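Putative exonuclease (PDB 3L0A) is a zinc-binding member of the PDDEXK nuclease-like clan that is probably a hydrolase, perhaps an exonuclease. Local coordinates at residues 22-27 with 226-231; 163-168 with 207-212; 174-179 with 216-221. All blocks are in the same frame, centred on the assembly; numbering follows the deposited sequence. Where two conformers were deposited one is given.

Interaction 1 (22-27 with 226-231); sequences SGYKDF and PRILRV
Ile228 reaches from helix 226-231 to two aromatic rings of helix 22-27, Tyr24 and Phe27. The axes of segments 22-27 and 226-231 come within 10.8 Å and their directions differ by 91°. Such a steep crossing limits the contact to a short patch.

All the contacts across the patch are apolar. CD1 of Ile228 approaches the Tyr24 ring obliquely, 3.4 Å from Tyr24 CD1, and is almost as close to CE1. The two side chains cross at about a right angle. Ile228 CG1 packs on Phe27 CB at 3.8 Å, while its CG2 branch lies over one face of the Phe27 ring. CG1 of Ile228 is anti to the carbonyl carbon (chi1 -67°), which turns the CG1-CD1 arm past Phe27 CB to Tyr24 and CG2 over Phe27. Val231, one turn further on, completes the patch with CG1 at 4.1 Å from Phe27 CE1.

Two charged groups pair outside the patch. Asp26 forms a salt bridge with Lys43, and Arg227 forms one with Glu37. The Tyr24 hydroxyl has a weak hydrogen bond to Asn224, just before 226-231 on the same helix. Helix 37-45 adds Met41 and Leu44 to the surroundings of Phe27.

All four touching residues are buried. The join therefore rests on shape and on the exclusion of water. Charged pairs beside it tie the same helices to helix 37-45, near the zinc site.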
ATOM      1  N   SER A  22     -10.214  10.391  25.390  1.00 23.41           N
ATOM      2  CA  SER A  22      -8.926  10.456  24.676  1.00 24.41           C
ATOM      3  C   SER A  22      -7.774  10.156  25.623  1.00 23.85           C
ATOM      4  O   SER A  22      -6.924   9.352  25.292  1.00 24.02           O
ATOM      5  CB  SER A  22      -8.702  11.815  23.983  1.00 24.79           C
ATOM      6  OG  SER A  22      -7.613  11.735  23.043  1.00 27.27           O
ATOM      7  N   GLY A  23      -7.763  10.785  26.794  1.00 24.65           N
ATOM      8  CA  GLY A  23      -6.835  10.404  27.883  1.00 25.20           C
ATOM      9  C   GLY A  23      -6.757   8.904  28.175  1.00 25.33           C
ATOM     10  O   GLY A  23      -5.682   8.328  28.308  1.00 25.99           O
ATOM     11  N   TYR A  24      -7.902   8.268  28.293  1.00 25.67           N
ATOM     12  CA  TYR A  24      -7.939   6.869  28.631  1.00 26.07           C
ATOM     13  C   TYR A  24      -7.241   6.044  27.567  1.00 27.36           C
ATOM     14  O   TYR A  24      -6.398   5.224  27.885  1.00 28.24           O
ATOM     15  CB  TYR A  24      -9.387   6.422  28.760  1.00 26.42           C
ATOM     16  CG  TYR A  24      -9.569   4.934  28.826  1.00 24.84           C
ATOM     17  CD1 TYR A  24      -9.403   4.252  30.021  1.00 23.12           C
ATOM     18  CD2 TYR A  24      -9.918   4.210  27.690  1.00 24.23           C
ATOM     19  CE1 TYR A  24      -9.558   2.898  30.084  1.00 23.83           C
ATOM     20  CE2 TYR A  24     -10.076   2.835  27.743  1.00 25.12           C
ATOM     21  CZ  TYR A  24      -9.894   2.183  28.948  1.00 23.64           C
ATOM     22  OH  TYR A  24     -10.081   0.823  29.021  1.00 21.81           O
ATOM     23  N   LYS A  25      -7.600   6.264  26.298  1.00 27.70           N
ATOM     24  CA  LYS A  25      -7.001   5.533  25.207  1.00 27.82           C
ATOM     25  C   LYS A  25      -5.459   5.708  25.123  1.00 27.98           C
ATOM     26  O   LYS A  25      -4.760   4.754  24.760  1.00 26.99           O
ATOM     27  CB  LYS A  25      -7.664   5.909  23.865  1.00 28.56           C
ATOM     28  CG  LYS A  25      -9.120   5.438  23.662  1.00 28.54           C
ATOM     29  CD  LYS A  25      -9.679   6.009  22.364  1.00 29.16           C
ATOM     30  CE  LYS A  25     -10.991   5.362  21.926  1.00 28.06           C
ATOM     31  NZ  LYS A  25     -11.307   5.668  20.465  1.00 30.69           N
ATOM     32  N   ASP A  26      -4.931   6.896  25.458  1.00 27.85           N
ATOM     33  CA  ASP A  26      -3.464   7.093  25.499  1.00 28.06           C
ATOM     34  C   ASP A  26      -2.849   5.982  26.359  1.00 27.92           C
ATOM     35  O   ASP A  26      -1.934   5.255  25.933  1.00 26.63           O
ATOM     36  CB  ASP A  26      -3.067   8.465  26.073  1.00 28.28           C
ATOM     37  CG  ASP A  26      -3.439   9.662  25.160  1.00 29.69           C
ATOM     38  OD1 ASP A  26      -3.549   9.495  23.896  1.00 30.38           O
ATOM     39  OD2 ASP A  26      -3.612  10.788  25.734  1.00 27.63           O
ATOM     40  N   PHE A  27      -3.409   5.808  27.552  1.00 27.64           N
ATOM     41  CA  PHE A  27      -2.955   4.757  28.432  1.00 28.03           C
ATOM     42  C   PHE A  27      -3.382   3.377  27.978  1.00 28.68           C
ATOM     43  O   PHE A  27      -2.527   2.494  27.883  1.00 29.89           O
ATOM     44  CB  PHE A  27      -3.399   5.023  29.862  1.00 27.97           C
ATOM     45  CG  PHE A  27      -2.697   6.175  30.495  1.00 27.82           C
ATOM     46  CD1 PHE A  27      -1.442   6.003  31.069  1.00 30.97           C
ATOM     47  CD2 PHE A  27      -3.263   7.435  30.498  1.00 28.34           C
ATOM     48  CE1 PHE A  27      -0.771   7.084  31.671  1.00 31.95           C
ATOM     49  CE2 PHE A  27      -2.624   8.509  31.097  1.00 29.33           C
ATOM     50  CZ  PHE A  27      -1.372   8.338  31.681  1.00 32.08           C
ATOM     51  N   PRO A 226      -7.840   1.306  37.516  1.00 27.98           N
ATOM     52  CA  PRO A 226      -6.936   1.350  38.684  1.00 28.29           C
ATOM     53  C   PRO A 226      -5.452   1.467  38.278  1.00 28.23           C
ATOM     54  O   PRO A 226      -4.739   2.329  38.786  1.00 27.59           O
ATOM     55  CB  PRO A 226      -7.234   0.028  39.432  1.00 28.48           C
ATOM     56  CG  PRO A 226      -8.631  -0.381  38.989  1.00 28.15           C
ATOM     57  CD  PRO A 226      -8.790   0.170  37.581  1.00 28.08           C
ATOM     58  N   ARG A 227      -5.009   0.642  37.340  1.00 28.46           N
ATOM     59  CA  ARG A 227      -3.633   0.742  36.857  1.00 29.06           C
ATOM     60  C   ARG A 227      -3.313   2.132  36.283  1.00 29.36           C
ATOM     61  O   ARG A 227      -2.243   2.688  36.574  1.00 29.45           O
ATOM     62  CB  ARG A 227      -3.362  -0.310  35.780  1.00 29.56           C
ATOM     63  CG  ARG A 227      -2.029  -0.125  35.040  1.00 29.53           C
ATOM     64  CD  ARG A 227      -0.774  -0.112  35.991  1.00 28.57           C
ATOM     65  NE  ARG A 227       0.471   0.032  35.216  1.00 29.68           N
ATOM     66  CZ  ARG A 227       1.718  -0.128  35.678  1.00 27.59           C
ATOM     67  NH1 ARG A 227       1.949  -0.440  36.947  1.00 27.13           N
ATOM     68  NH2 ARG A 227       2.745   0.025  34.850  1.00 25.88           N
ATOM     69  N   ILE A 228      -4.227   2.663  35.457  1.00 29.18           N
ATOM     70  CA  ILE A 228      -4.139   4.036  34.942  1.00 28.74           C
ATOM     71  C   ILE A 228      -3.987   5.016  36.121  1.00 28.97           C
ATOM     72  O   ILE A 228      -3.019   5.765  36.187  1.00 28.58           O
ATOM     73  CB  ILE A 228      -5.387   4.439  34.037  1.00 28.67           C
ATOM     74  CG1 ILE A 228      -5.415   3.631  32.733  1.00 26.94           C
ATOM     75  CG2 ILE A 228      -5.418   5.966  33.717  1.00 27.23           C
ATOM     76  CD1 ILE A 228      -6.820   3.506  32.108  1.00 25.85           C
ATOM     77  N   LEU A 229      -4.917   5.002  37.065  1.00 29.58           N
ATOM     78  CA  LEU A 229      -4.833   5.950  38.184  1.00 30.24           C
ATOM     79  C   LEU A 229      -3.496   5.894  38.932  1.00 30.09           C
ATOM     80  O   LEU A 229      -2.952   6.931  39.335  1.00 29.60           O
ATOM     81  CB  LEU A 229      -6.010   5.769  39.156  1.00 30.91           C
ATOM     82  CG  LEU A 229      -7.296   6.394  38.616  1.00 31.93           C
ATOM     83  CD1 LEU A 229      -8.531   5.832  39.337  1.00 31.95           C
ATOM     84  CD2 LEU A 229      -7.185   7.924  38.734  1.00 32.92           C
ATOM     85  N   ARG A 230      -2.949   4.697  39.101  1.00 30.48           N
ATOM     86  CA  ARG A 230      -1.647   4.521  39.761  0.50 30.56           C
ATOM     87  C   ARG A 230      -0.577   5.279  38.979  1.00 30.75           C
ATOM     88  O   ARG A 230       0.193   6.058  39.537  1.00 30.60           O
ATOM     89  CB  ARG A 230      -1.278   3.025  39.883  0.50 30.44           C
ATOM     90  CG  ARG A 230      -1.777   2.327  41.175  0.50 31.29           C
ATOM     91  CD  ARG A 230      -1.977   0.793  41.023  0.50 31.10           C
ATOM     92  NE  ARG A 230      -0.752   0.042  40.716  0.50 30.62           N
ATOM     93  CZ  ARG A 230      -0.722  -1.056  39.961  0.50 28.67           C
ATOM     94  NH1 ARG A 230      -1.843  -1.531  39.429  0.50 27.40           N
ATOM     95  NH2 ARG A 230       0.425  -1.672  39.729  0.50 28.22           N
ATOM     96  N   VAL A 231      -0.548   5.070  37.658  1.00 31.30           N
ATOM     97  CA  VAL A 231       0.480   5.711  36.822  1.00 31.81           C
ATOM     98  C   VAL A 231       0.393   7.276  36.789  1.00 32.66           C
ATOM     99  O   VAL A 231       1.401   7.965  36.980  1.00 32.97           O
ATOM    100  CB  VAL A 231       0.503   5.141  35.389  1.00 31.79           C
ATOM    101  CG1 VAL A 231       1.697   5.686  34.652  1.00 30.30           C
ATOM    102  CG2 VAL A 231       0.553   3.616  35.398  1.00 32.18           C
TER

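Interaction 2 (163-168 with 207-212); sequences DFVRYW and IHVTDN
Phe164 and Val165 of helix 164-167 pack on Ile207 and Val209 of strand 204-209, the last of the mixed sheet within the chain. This is helix-on-strand packing in an alpha/beta fold of the PDDEXK clan. The strand pairs in parallel with a strand of the second subunit, so the sheet continues across the interface.

The packed part is apolar and buried. Ile207 CD1 meets the edge of the Phe164 ring in its plane, 3.8 Å from Phe164 CZ. The ring is placed there by chi1 of 87°, with CG between the backbone N and the carbonyl carbon. Val165 CG2 lies over the centre of one ring face. Val165 CG1 and the two methyls of Val209 meet tip to tip, with Val209 CG2 at 3.9 Å. Leu262 of the second subunit also packs on Phe164.

The other side is looser: Thr210 and Asn212 are at least partly exposed, and Thr210 OG1 donates to Asn212 OD1. Buried Asp163, the N-cap residue, and Arg166 pack on Ile259 of the second subunit. Asp163 OD2 accepts from Arg166 N in a nearly straight bond (171°). Asp163 OD1 forms a salt bridge with Arg166, its syn lone pair receiving Arg166 NE at 2.7 Å.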
ATOM      1  N   ASP A 163     -15.449  -5.013  13.040  1.00 23.95           N
ATOM      2  CA  ASP A 163     -16.012  -3.773  12.488  1.00 22.28           C
ATOM      3  C   ASP A 163     -15.228  -2.591  13.031  1.00 21.24           C
ATOM      4  O   ASP A 163     -14.576  -2.716  14.058  1.00 20.15           O
ATOM      5  CB  ASP A 163     -17.448  -3.620  12.977  1.00 22.20           C
ATOM      6  CG  ASP A 163     -17.506  -3.597  14.484  1.00 20.78           C
ATOM      7  OD1 ASP A 163     -17.417  -4.691  15.083  1.00 18.11           O
ATOM      8  OD2 ASP A 163     -17.552  -2.501  15.045  1.00 19.72           O
ATOM      9  N   PHE A 164     -15.391  -1.421  12.411  1.00 21.19           N
ATOM     10  CA  PHE A 164     -14.609  -0.232  12.810  1.00 21.72           C
ATOM     11  C   PHE A 164     -14.897   0.295  14.204  1.00 21.92           C
ATOM     12  O   PHE A 164     -13.994   0.824  14.872  1.00 22.52           O
ATOM     13  CB  PHE A 164     -14.707   0.878  11.749  1.00 21.70           C
ATOM     14  CG  PHE A 164     -15.896   1.801  11.902  1.00 23.82           C
ATOM     15  CD1 PHE A 164     -15.818   2.947  12.684  1.00 23.16           C
ATOM     16  CD2 PHE A 164     -17.092   1.539  11.245  1.00 23.38           C
ATOM     17  CE1 PHE A 164     -16.922   3.791  12.805  1.00 23.79           C
ATOM     18  CE2 PHE A 164     -18.187   2.399  11.381  1.00 24.81           C
ATOM     19  CZ  PHE A 164     -18.085   3.527  12.148  1.00 22.83           C
ATOM     20  N   VAL A 165     -16.147   0.154  14.653  1.00 21.94           N
ATOM     21  CA  VAL A 165     -16.564   0.659  15.988  1.00 20.99           C
ATOM     22  C   VAL A 165     -15.828  -0.042  17.091  1.00 20.97           C
ATOM     23  O   VAL A 165     -15.231   0.580  17.972  1.00 20.30           O
ATOM     24  CB  VAL A 165     -18.058   0.448  16.251  1.00 21.28           C
ATOM     25  CG1 VAL A 165     -18.453   1.041  17.614  1.00 19.34           C
ATOM     26  CG2 VAL A 165     -18.871   1.053  15.130  1.00 20.39           C
ATOM     27  N   ARG A 166     -15.882  -1.363  17.082  1.00 21.41           N
ATOM     28  CA  ARG A 166     -15.145  -2.106  18.099  1.00 21.31           C
ATOM     29  C   ARG A 166     -13.641  -2.012  17.877  1.00 21.27           C
ATOM     30  O   ARG A 166     -12.875  -1.947  18.848  1.00 21.41           O
ATOM     31  CB  ARG A 166     -15.596  -3.560  18.127  1.00 21.77           C
ATOM     32  CG  ARG A 166     -16.932  -3.737  18.814  1.00 23.05           C
ATOM     33  CD  ARG A 166     -17.301  -5.195  18.886  1.00 23.72           C
ATOM     34  NE  ARG A 166     -17.722  -5.684  17.601  1.00 24.65           N
ATOM     35  CZ  ARG A 166     -18.256  -6.878  17.391  1.00 27.66           C
ATOM     36  NH1 ARG A 166     -18.444  -7.725  18.394  1.00 27.58           N
ATOM     37  NH2 ARG A 166     -18.622  -7.220  16.166  1.00 29.31           N
ATOM     38  N   TYR A 167     -13.198  -1.995  16.622  1.00 21.34           N
ATOM     39  CA  TYR A 167     -11.732  -1.971  16.356  1.00 21.42           C
ATOM     40  C   TYR A 167     -11.056  -0.705  16.868  1.00 21.95           C
ATOM     41  O   TYR A 167      -9.954  -0.766  17.401  1.00 22.28           O
ATOM     42  CB  TYR A 167     -11.420  -2.182  14.853  1.00 21.83           C
ATOM     43  CG  TYR A 167      -9.912  -2.261  14.451  1.00 21.24           C
ATOM     44  CD1 TYR A 167      -9.210  -1.120  14.153  1.00 20.18           C
ATOM     45  CD2 TYR A 167      -9.251  -3.477  14.336  1.00 21.55           C
ATOM     46  CE1 TYR A 167      -7.922  -1.150  13.782  1.00 23.89           C
ATOM     47  CE2 TYR A 167      -7.912  -3.535  13.908  1.00 22.12           C
ATOM     48  CZ  TYR A 167      -7.255  -2.354  13.643  1.00 24.73           C
ATOM     49  OH  TYR A 167      -5.913  -2.295  13.277  1.00 31.71           O
ATOM     50  N   TRP A 168     -11.709   0.448  16.712  1.00 22.50           N
ATOM     51  CA  TRP A 168     -11.100   1.716  17.108  1.00 22.29           C
ATOM     52  C   TRP A 168     -11.589   2.203  18.469  1.00 21.93           C
ATOM     53  O   TRP A 168     -11.295   3.331  18.885  1.00 21.67           O
ATOM     54  CB  TRP A 168     -11.353   2.788  16.044  1.00 22.42           C
ATOM     55  CG  TRP A 168     -10.554   2.600  14.790  1.00 23.44           C
ATOM     56  CD1 TRP A 168     -11.032   2.241  13.560  1.00 22.72           C
ATOM     57  CD2 TRP A 168      -9.144   2.789  14.639  1.00 21.91           C
ATOM     58  NE1 TRP A 168     -10.020   2.181  12.661  1.00 23.40           N
ATOM     59  CE2 TRP A 168      -8.837   2.501  13.294  1.00 24.06           C
ATOM     60  CE3 TRP A 168      -8.112   3.165  15.517  1.00 25.53           C
ATOM     61  CZ2 TRP A 168      -7.525   2.584  12.780  1.00 23.72           C
ATOM     62  CZ3 TRP A 168      -6.775   3.230  15.014  1.00 24.44           C
ATOM     63  CH2 TRP A 168      -6.509   2.946  13.658  1.00 24.65           C
ATOM     64  N   ILE A 207     -25.016   5.063  12.326  1.00 20.01           N
ATOM     65  CA  ILE A 207     -24.808   3.747  12.933  1.00 18.99           C
ATOM     66  C   ILE A 207     -25.137   3.774  14.435  1.00 18.57           C
ATOM     67  O   ILE A 207     -24.447   4.441  15.205  1.00 18.78           O
ATOM     68  CB  ILE A 207     -23.378   3.289  12.766  1.00 19.22           C
ATOM     69  CG1 ILE A 207     -22.973   3.341  11.296  1.00 20.62           C
ATOM     70  CG2 ILE A 207     -23.175   1.851  13.332  1.00 17.70           C
ATOM     71  CD1 ILE A 207     -21.657   3.954  11.037  1.00 17.42           C
ATOM     72  N   HIS A 208     -26.168   3.033  14.841  1.00 17.80           N
ATOM     73  CA  HIS A 208     -26.502   2.846  16.269  1.00 17.70           C
ATOM     74  C   HIS A 208     -25.584   1.787  16.898  1.00 17.77           C
ATOM     75  O   HIS A 208     -25.551   0.624  16.455  1.00 17.76           O
ATOM     76  CB  HIS A 208     -27.933   2.419  16.390  1.00 17.14           C
ATOM     77  CG  HIS A 208     -28.440   2.333  17.798  1.00 18.40           C
ATOM     78  ND1 HIS A 208     -29.686   1.823  18.103  1.00 15.98           N
ATOM     79  CD2 HIS A 208     -27.858   2.651  18.981  1.00 16.96           C
ATOM     80  CE1 HIS A 208     -29.837   1.822  19.419  1.00 18.29           C
ATOM     81  NE2 HIS A 208     -28.732   2.299  19.972  1.00 16.18           N
ATOM     82  N   VAL A 209     -24.825   2.208  17.908  1.00 17.74           N
ATOM     83  CA  VAL A 209     -23.966   1.308  18.698  1.00 17.57           C
ATOM     84  C   VAL A 209     -24.777   0.906  19.933  1.00 17.91           C
ATOM     85  O   VAL A 209     -25.008   1.723  20.807  1.00 18.41           O
ATOM     86  CB  VAL A 209     -22.656   2.020  19.124  1.00 18.55           C
ATOM     87  CG1 VAL A 209     -21.715   1.053  19.835  1.00 16.45           C
ATOM     88  CG2 VAL A 209     -21.960   2.682  17.918  1.00 15.98           C
ATOM     89  N   THR A 210     -25.270  -0.328  19.969  1.00 17.57           N
ATOM     90  CA  THR A 210     -26.256  -0.729  20.929  1.00 17.18           C
ATOM     91  C   THR A 210     -25.711  -0.902  22.352  1.00 17.45           C
ATOM     92  O   THR A 210     -24.531  -1.033  22.564  1.00 16.30           O
ATOM     93  CB  THR A 210     -27.017  -1.977  20.432  1.00 17.18           C
ATOM     94  OG1 THR A 210     -26.095  -2.932  19.926  1.00 18.60           O
ATOM     95  CG2 THR A 210     -27.972  -1.605  19.293  1.00 17.19           C
ATOM     96  N   ASP A 211     -26.608  -0.850  23.335  1.00 18.89           N
ATOM     97  CA  ASP A 211     -26.195  -0.768  24.739  1.00 19.90           C
ATOM     98  C   ASP A 211     -25.469  -2.020  25.248  1.00 20.08           C
ATOM     99  O   ASP A 211     -24.711  -1.918  26.193  1.00 20.32           O
ATOM    100  CB  ASP A 211     -27.379  -0.421  25.653  1.00 20.06           C
ATOM    101  CG  ASP A 211     -28.000   0.977  25.359  1.00 20.95           C
ATOM    102  OD1 ASP A 211     -27.368   1.802  24.685  1.00 19.69           O
ATOM    103  OD2 ASP A 211     -29.135   1.256  25.826  1.00 23.38           O
ATOM    104  N   ASN A 212     -25.678  -3.184  24.630  1.00 20.79           N
ATOM    105  CA  ASN A 212     -24.847  -4.394  24.956  1.00 21.52           C
ATOM    106  C   ASN A 212     -23.356  -4.245  24.720  1.00 20.58           C
ATOM    107  O   ASN A 212     -22.561  -4.804  25.450  1.00 19.96           O
ATOM    108  CB  ASN A 212     -25.321  -5.679  24.226  1.00 22.22           C
ATOM    109  CG  ASN A 212     -25.372  -5.543  22.667  1.00 24.63           C
ATOM    110  OD1 ASN A 212     -25.764  -4.505  22.108  1.00 27.38           O
ATOM    111  ND2 ASN A 212     -25.046  -6.638  21.983  1.00 26.40           N
TER

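Interaction 3 (174-179 with 216-221); sequences GAVYQE and EALHMV
Leu218 of helix 216-221 lies against Ala175 of helix 174-179 where the two backbones come close. Ala175 CA and Leu218 CA are 5.6 Å apart, the nearest pair between the two segments. The small methyl of Ala175 permits this approach.

The Leu218 side chain can be followed outward. Its CB meets Ala175 CB at 3.9 Å, and the alanine methyl also lies 4.1 Å from Leu218 N. Next comes CG, turned anti to the backbone N (chi1 -169°). This carries the branch along the surface of the partner helix. From there CD1 reaches Ala175 again, at 4.1 Å from both Ala175 CB and Ala175 O. The same methyl touches Val176 CG2 more distantly, at 4.4 Å. Leu218 CD2 faces Glu179 CB at 4.5 Å, the margin of the contact. Leu218 also packs on Phe124.

The Glu179 carboxylate is engaged within its own helix, by a salt bridge to Arg182 and a hydrogen bond to Gln183.

The contact joins helices 170-185 and 211-232, which follow each other with two sheet strands between them. Helix 170-185 is lodged between helix 211-232 and the sheet. Val176 and Tyr177 touch strand 126-136, and both also meet Val21 of helix 21-28.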
ATOM      1  N   GLY A 174     -18.724   5.907  23.235  1.00 19.00           N
ATOM      2  CA  GLY A 174     -20.154   5.886  23.415  1.00 18.50           C
ATOM      3  C   GLY A 174     -20.574   5.590  24.846  1.00 17.33           C
ATOM      4  O   GLY A 174     -21.425   6.287  25.384  1.00 16.07           O
ATOM      5  N   ALA A 175     -19.938   4.577  25.452  1.00 16.50           N
ATOM      6  CA  ALA A 175     -20.235   4.134  26.819  1.00 16.48           C
ATOM      7  C   ALA A 175     -20.063   5.217  27.857  1.00 16.14           C
ATOM      8  O   ALA A 175     -20.942   5.373  28.737  1.00 16.62           O
ATOM      9  CB  ALA A 175     -19.421   2.936  27.195  1.00 16.05           C
ATOM     10  N   VAL A 176     -18.968   5.967  27.747  1.00 15.89           N
ATOM     11  CA  VAL A 176     -18.625   7.007  28.720  1.00 16.21           C
ATOM     12  C   VAL A 176     -19.537   8.187  28.514  1.00 17.05           C
ATOM     13  O   VAL A 176     -20.213   8.637  29.446  1.00 16.92           O
ATOM     14  CB  VAL A 176     -17.166   7.463  28.572  1.00 16.45           C
ATOM     15  CG1 VAL A 176     -16.914   8.753  29.348  1.00 16.12           C
ATOM     16  CG2 VAL A 176     -16.240   6.367  29.038  1.00 15.67           C
ATOM     17  N   TYR A 177     -19.631   8.634  27.269  1.00 17.40           N
ATOM     18  CA  TYR A 177     -20.535   9.734  26.915  1.00 17.93           C
ATOM     19  C   TYR A 177     -21.946   9.492  27.487  1.00 18.24           C
ATOM     20  O   TYR A 177     -22.464  10.339  28.189  1.00 18.45           O
ATOM     21  CB  TYR A 177     -20.601   9.915  25.391  1.00 18.25           C
ATOM     22  CG  TYR A 177     -19.436  10.679  24.745  1.00 18.78           C
ATOM     23  CD1 TYR A 177     -18.139  10.605  25.242  1.00 18.24           C
ATOM     24  CD2 TYR A 177     -19.636  11.433  23.605  1.00 19.27           C
ATOM     25  CE1 TYR A 177     -17.106  11.298  24.663  1.00 17.77           C
ATOM     26  CE2 TYR A 177     -18.599  12.136  23.017  1.00 19.73           C
ATOM     27  CZ  TYR A 177     -17.322  12.052  23.551  1.00 18.87           C
ATOM     28  OH  TYR A 177     -16.274  12.720  22.945  1.00 17.32           O
ATOM     29  N   GLN A 178     -22.518   8.311  27.217  1.00 18.18           N
ATOM     30  CA  GLN A 178     -23.830   7.893  27.731  1.00 17.45           C
ATOM     31  C   GLN A 178     -23.965   8.000  29.254  1.00 17.70           C
ATOM     32  O   GLN A 178     -24.963   8.555  29.787  1.00 18.79           O
ATOM     33  CB  GLN A 178     -24.102   6.435  27.316  1.00 17.15           C
ATOM     34  CG  GLN A 178     -25.534   5.898  27.607  1.00 17.12           C
ATOM     35  CD  GLN A 178     -25.741   4.460  27.114  1.00 16.14           C
ATOM     36  OE1 GLN A 178     -25.048   3.539  27.550  1.00 13.17           O
ATOM     37  NE2 GLN A 178     -26.698   4.273  26.187  1.00 15.12           N
ATOM     38  N   GLU A 179     -22.994   7.427  29.948  1.00 17.31           N
ATOM     39  CA  GLU A 179     -22.971   7.397  31.396  1.00 16.74           C
ATOM     40  C   GLU A 179     -22.829   8.782  31.997  1.00 16.63           C
ATOM     41  O   GLU A 179     -23.516   9.073  32.974  1.00 17.43           O
ATOM     42  CB  GLU A 179     -21.843   6.473  31.891  1.00 16.99           C
ATOM     43  CG  GLU A 179     -21.477   6.542  33.383  1.00 17.97           C
ATOM     44  CD  GLU A 179     -22.643   6.301  34.338  1.00 19.23           C
ATOM     45  OE1 GLU A 179     -23.699   5.742  33.932  1.00 18.93           O
ATOM     46  OE2 GLU A 179     -22.492   6.670  35.529  1.00 21.13           O
ATOM     47  N   GLU A 216     -20.300  -3.741  27.624  1.00 24.02           N
ATOM     48  CA  GLU A 216     -19.058  -4.546  27.669  1.00 25.50           C
ATOM     49  C   GLU A 216     -17.805  -3.665  27.689  1.00 25.84           C
ATOM     50  O   GLU A 216     -16.797  -4.029  28.301  1.00 26.87           O
ATOM     51  CB  GLU A 216     -18.979  -5.604  26.536  1.00 25.82           C
ATOM     52  CG  GLU A 216     -19.804  -6.914  26.834  1.00 27.43           C
ATOM     53  N   ALA A 217     -17.867  -2.507  27.029  1.00 26.23           N
ATOM     54  CA  ALA A 217     -16.719  -1.588  26.957  1.00 26.09           C
ATOM     55  C   ALA A 217     -16.556  -0.755  28.229  1.00 26.28           C
ATOM     56  O   ALA A 217     -15.426  -0.438  28.606  1.00 25.32           O
ATOM     57  CB  ALA A 217     -16.835  -0.667  25.753  1.00 25.94           C
ATOM     58  N   LEU A 218     -17.677  -0.377  28.869  1.00 26.66           N
ATOM     59  CA  LEU A 218     -17.623   0.395  30.120  1.00 26.85           C
ATOM     60  C   LEU A 218     -17.035  -0.490  31.198  1.00 27.65           C
ATOM     61  O   LEU A 218     -16.377   0.001  32.112  1.00 27.66           O
ATOM     62  CB  LEU A 218     -19.006   0.915  30.525  1.00 27.05           C
ATOM     63  CG  LEU A 218     -19.092   1.955  31.655  1.00 26.14           C
ATOM     64  CD1 LEU A 218     -18.491   3.288  31.213  1.00 24.83           C
ATOM     65  CD2 LEU A 218     -20.551   2.137  32.127  1.00 23.47           C
ATOM     66  N   HIS A 219     -17.268  -1.796  31.061  1.00 28.89           N
ATOM     67  CA  HIS A 219     -16.673  -2.809  31.936  1.00 30.19           C
ATOM     68  C   HIS A 219     -15.151  -2.840  31.790  1.00 30.72           C
ATOM     69  O   HIS A 219     -14.439  -2.707  32.772  1.00 30.57           O
ATOM     70  CB  HIS A 219     -17.275  -4.202  31.680  1.00 30.31           C
ATOM     71  CG  HIS A 219     -16.700  -5.271  32.554  1.00 32.15           C
ATOM     72  ND1 HIS A 219     -17.090  -5.454  33.866  1.00 33.67           N
ATOM     73  CD2 HIS A 219     -15.739  -6.197  32.315  1.00 33.57           C
ATOM     74  CE1 HIS A 219     -16.398  -6.448  34.394  1.00 34.04           C
ATOM     75  NE2 HIS A 219     -15.574  -6.920  33.473  1.00 33.49           N
HETATM   76  N   MSE A 220     -14.660  -2.992  30.568  1.00 31.69           N
HETATM   77  CA  MSE A 220     -13.219  -2.935  30.306  1.00 32.71           C
HETATM   78  C   MSE A 220     -12.550  -1.665  30.846  1.00 31.13           C
HETATM   79  O   MSE A 220     -11.432  -1.716  31.359  1.00 30.65           O
HETATM   80  CB  MSE A 220     -12.938  -3.065  28.798  1.00 34.69           C
HETATM   81  CG  MSE A 220     -12.984  -4.530  28.262  1.00 40.96           C
HETATM   82 SE   MSE A 220     -11.885  -5.787  29.328  0.75 55.17          SE
HETATM   83  CE  MSE A 220     -10.096  -5.136  28.770  1.00 48.67           C
ATOM     84  N   VAL A 221     -13.234  -0.530  30.724  1.00 29.71           N
ATOM     85  CA  VAL A 221     -12.754   0.731  31.295  1.00 28.38           C
ATOM     86  C   VAL A 221     -12.550   0.578  32.789  1.00 27.79           C
ATOM     87  O   VAL A 221     -11.477   0.908  33.307  1.00 26.75           O
ATOM     88  CB  VAL A 221     -13.725   1.898  31.025  1.00 28.26           C
ATOM     89  CG1 VAL A 221     -13.273   3.142  31.756  1.00 26.89           C
ATOM     90  CG2 VAL A 221     -13.809   2.155  29.542  1.00 27.34           C
TER

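Overall arrangement
Interactions 1 and 3 use helix 211-232; interaction 2 sits on strand 204-209, just before the helix starts. Interaction 3 lies further along the helix and interaction 1 near its end. Interactions 2 and 3 have centres 11 Å apart and are joined by Asp211 OD1 and Gln178 NE2, 3.0 Å apart in a probable hydrogen bond. Interactions 1 and 3 are 14 Å apart between centres; the Tyr24 hydroxyl packs beside Val221. Interactions 1 and 2 are 22 Å apart, yet Lys25 NZ and Trp168 O are 2.8 Å apart in a probable hydrogen bond. Only interaction 1 approaches the zinc bound by Cys36, Cys241, Cys244 and Cys247: the Phe27 side chain is about 10 Å from the ion.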